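Local coordinates for protein probable chitinase A (Chromobacterium violaceum, PDB 4TX8) that probably hydrolyses chitin from within the chain as a family 18 glycoside hydrolase that also carries a carbohydrate-binding module, at residues A[293-298]-A[354-359]. Sequence-based numbering, arbitrary orientation.
Sequences YYNNGG and SSANSG. With MG (magnesium ion), chain C.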
ATOM      1  N   TYR A 293       4.778  -1.937  -7.905  1.00 21.13           N
ATOM      2  CA  TYR A 293       5.204  -2.635  -9.108  1.00 24.20           C
ATOM      3  C   TYR A 293       4.011  -2.898 -10.017  1.00 25.52           C
ATOM      4  O   TYR A 293       3.793  -4.024 -10.468  1.00 30.16           O
ATOM      5  CB  TYR A 293       5.918  -3.937  -8.747  1.00 20.90           C
ATOM      6  CG  TYR A 293       7.171  -3.701  -7.940  1.00 23.46           C
ATOM      7  CD1 TYR A 293       8.358  -3.336  -8.560  1.00 23.58           C
ATOM      8  CD2 TYR A 293       7.166  -3.828  -6.556  1.00 23.67           C
ATOM      9  CE1 TYR A 293       9.510  -3.107  -7.823  1.00 22.49           C
ATOM     10  CE2 TYR A 293       8.309  -3.602  -5.815  1.00 24.50           C
ATOM     11  CZ  TYR A 293       9.478  -3.244  -6.452  1.00 23.99           C
ATOM     12  OH  TYR A 293      10.616  -3.021  -5.710  1.00 27.34           O
ATOM     13  N   TYR A 294       3.234  -1.852 -10.276  1.00 20.99           N
ATOM     14  CA  TYR A 294       2.116  -1.959 -11.207  1.00 24.32           C
ATOM     15  C   TYR A 294       1.874  -0.652 -11.946  1.00 24.82           C
ATOM     16  O   TYR A 294       2.362   0.405 -11.537  1.00 23.08           O
ATOM     17  CB  TYR A 294       0.834  -2.403 -10.486  1.00 21.22           C
ATOM     18  CG  TYR A 294       0.542  -1.735  -9.152  1.00 23.71           C
ATOM     19  CD1 TYR A 294       1.130  -2.200  -7.980  1.00 23.23           C
ATOM     20  CD2 TYR A 294      -0.349  -0.670  -9.058  1.00 23.04           C
ATOM     21  CE1 TYR A 294       0.861  -1.612  -6.760  1.00 22.98           C
ATOM     22  CE2 TYR A 294      -0.629  -0.075  -7.836  1.00 20.55           C
ATOM     23  CZ  TYR A 294      -0.017  -0.553  -6.693  1.00 24.54           C
ATOM     24  OH  TYR A 294      -0.280   0.023  -5.474  1.00 23.35           O
ATOM     25  N   ASN A 295       1.127  -0.751 -13.046  1.00 22.76           N
ATOM     26  CA  ASN A 295       0.757   0.387 -13.882  1.00 23.94           C
ATOM     27  C   ASN A 295       1.932   1.059 -14.588  1.00 25.42           C
ATOM     28  O   ASN A 295       1.761   2.115 -15.183  1.00 26.40           O
ATOM     29  CB  ASN A 295       0.012   1.447 -13.057  1.00 23.66           C
ATOM     30  CG  ASN A 295      -1.387   1.022 -12.675  1.00 26.45           C
ATOM     31  OD1 ASN A 295      -1.936   0.068 -13.227  1.00 28.65           O
ATOM     32  ND2 ASN A 295      -1.981   1.741 -11.730  1.00 22.03           N
ATOM     33  N   ASN A 296       3.124   0.476 -14.534  1.00 23.75           N
ATOM     34  CA  ASN A 296       4.270   1.132 -15.162  1.00 25.07           C
ATOM     35  C   ASN A 296       5.157   0.204 -15.993  1.00 25.32           C
ATOM     36  O   ASN A 296       6.329   0.495 -16.229  1.00 25.55           O
ATOM     37  CB  ASN A 296       5.111   1.839 -14.096  1.00 26.05           C
ATOM     38  CG  ASN A 296       4.434   3.089 -13.559  1.00 27.73           C
ATOM     39  OD1 ASN A 296       4.510   4.157 -14.164  1.00 33.34           O
ATOM     40  ND2 ASN A 296       3.752   2.955 -12.428  1.00 23.42           N
ATOM     41  N   GLY A 297       4.584  -0.900 -16.455  1.00 23.92           N
ATOM     42  CA  GLY A 297       5.306  -1.824 -17.309  1.00 25.90           C
ATOM     43  C   GLY A 297       6.438  -2.521 -16.577  1.00 28.44           C
ATOM     44  O   GLY A 297       6.481  -2.528 -15.344  1.00 25.45           O
ATOM     45  N   GLY A 298       7.361  -3.094 -17.346  1.00 27.39           N
ATOM     46  CA  GLY A 298       8.448  -3.885 -16.800  1.00 27.05           C
ATOM     47  C   GLY A 298       9.522  -3.071 -16.112  1.00 30.08           C
ATOM     48  O   GLY A 298       9.454  -1.844 -16.057  1.00 33.68           O
ATOM     49  N   SER A 354      -9.288  -5.603 -10.510  1.00 26.17           N
ATOM     50  CA  SER A 354      -9.930  -4.290 -10.472  1.00 26.62           C
ATOM     51  C   SER A 354      -9.063  -3.242  -9.782  1.00 29.43           C
ATOM     52  O   SER A 354      -9.431  -2.070  -9.723  1.00 30.04           O
ATOM     53  CB  SER A 354     -11.287  -4.377  -9.769  1.00 26.07           C
ATOM     54  OG  SER A 354     -12.154  -5.265 -10.448  1.00 31.81           O
ATOM     55  N   SER A 355      -7.909  -3.662  -9.274  1.00 27.03           N
ATOM     56  CA  SER A 355      -7.084  -2.792  -8.437  1.00 23.15           C
ATOM     57  C   SER A 355      -6.073  -1.953  -9.220  1.00 24.16           C
ATOM     58  O   SER A 355      -5.478  -1.022  -8.676  1.00 29.19           O
ATOM     59  CB  SER A 355      -6.343  -3.628  -7.392  1.00 20.56           C
ATOM     60  OG  SER A 355      -7.249  -4.324  -6.551  1.00 21.28           O
ATOM     61  N   ALA A 356      -5.877  -2.288 -10.489  1.00 23.53           N
ATOM     62  CA  ALA A 356      -4.874  -1.616 -11.309  1.00 23.02           C
ATOM     63  C   ALA A 356      -5.115  -1.904 -12.783  1.00 23.31           C
ATOM     64  O   ALA A 356      -6.032  -2.644 -13.129  1.00 26.21           O
ATOM     65  CB  ALA A 356      -3.474  -2.055 -10.905  1.00 21.46           C
ATOM     66  N   ASN A 357      -4.290  -1.321 -13.646  1.00 23.42           N
ATOM     67  CA  ASN A 357      -4.418  -1.535 -15.085  1.00 24.63           C
ATOM     68  C   ASN A 357      -3.459  -2.603 -15.601  1.00 28.04           C
ATOM     69  O   ASN A 357      -3.696  -3.205 -16.645  1.00 32.09           O
ATOM     70  CB  ASN A 357      -4.187  -0.227 -15.841  1.00 25.93           C
ATOM     71  CG  ASN A 357      -5.096   0.886 -15.365  1.00 29.85           C
ATOM     72  OD1 ASN A 357      -6.312   0.721 -15.284  1.00 32.27           O
ATOM     73  ND2 ASN A 357      -4.504   2.026 -15.031  1.00 27.44           N
ATOM     74  N   SER A 358      -2.372  -2.824 -14.869  1.00 26.26           N
ATOM     75  CA  SER A 358      -1.387  -3.836 -15.235  1.00 29.15           C
ATOM     76  C   SER A 358      -0.546  -4.198 -14.021  1.00 30.70           C
ATOM     77  O   SER A 358      -0.506  -3.447 -13.050  1.00 27.49           O
ATOM     78  CB  SER A 358      -0.487  -3.342 -16.368  1.00 30.21           C
ATOM     79  OG  SER A 358       0.365  -2.300 -15.920  1.00 30.96           O
ATOM     80  N   GLY A 359       0.124  -5.344 -14.075  1.00 28.20           N
ATOM     81  CA  GLY A 359       1.001  -5.752 -12.992  1.00 29.10           C
ATOM     82  C   GLY A 359       0.343  -6.691 -12.003  1.00 29.17           C
ATOM     83  O   GLY A 359       0.827  -6.863 -10.885  1.00 27.18           O
TER
HETATM   84 MG    MG C 502      -8.015  -3.223 -13.989  1.00 52.95          MG
HETATM   85  O   HOH W   1       3.365  -6.636  -9.883  1.00 29.17           O
HETATM   86  O   HOH W   2      -8.761  -1.299 -12.559  1.00 44.61           O
HETATM   87  O   HOH W   3      -7.730  -1.622 -15.926  1.00 39.04           O
HETATM   88  O   HOH W   4      -7.622  -4.837 -15.917  1.00 34.51           O
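The side-chain amide of Asn295 reaches across to the backbone of Asn357 and Ser358 and presents its OD1 to two successive peptide nitrogens. Asn357 N donates to Asn295 OD1 at 2.8 Å, in the carbonyl plane, whereas Ser358 N adds a weak bond to the same OD1. CG of Asn295 is anti to the carbonyl carbon, beside the backbone N (chi1 -72°), which swings OD1 over to the other loop, next to Ala356 CB. The Asn357 amide crosses that of Asn295 at a slant, their planes 27° apart, and its OD1 accepts a bond from a water on the magnesium ion. Asn295 N donates to Ser358 O over 3.2 Å, approaching from above the carbonyl plane. Ser358 O also lies 3.1 Å from Tyr294 CB, and Ala356 CB packs obliquely against the Tyr294 ring, 3.9 Å from CD2. One water bridges Tyr293 O and Gly359 O. The magnesium ion is bound by Ala356 O, Arg353 O and three waters. Tyr294 OH and Ser358 OG both bond to a citrate anion, probably from the crystallisation liquor, and Ser358 OG also to Glu310. The contact ties together loops following neighbouring parallel strands 288-292 and 345-350 at the C-terminal mouth of the GH18 TIM barrel, probably beside the substrate cleft, as in other family 18 enzymes.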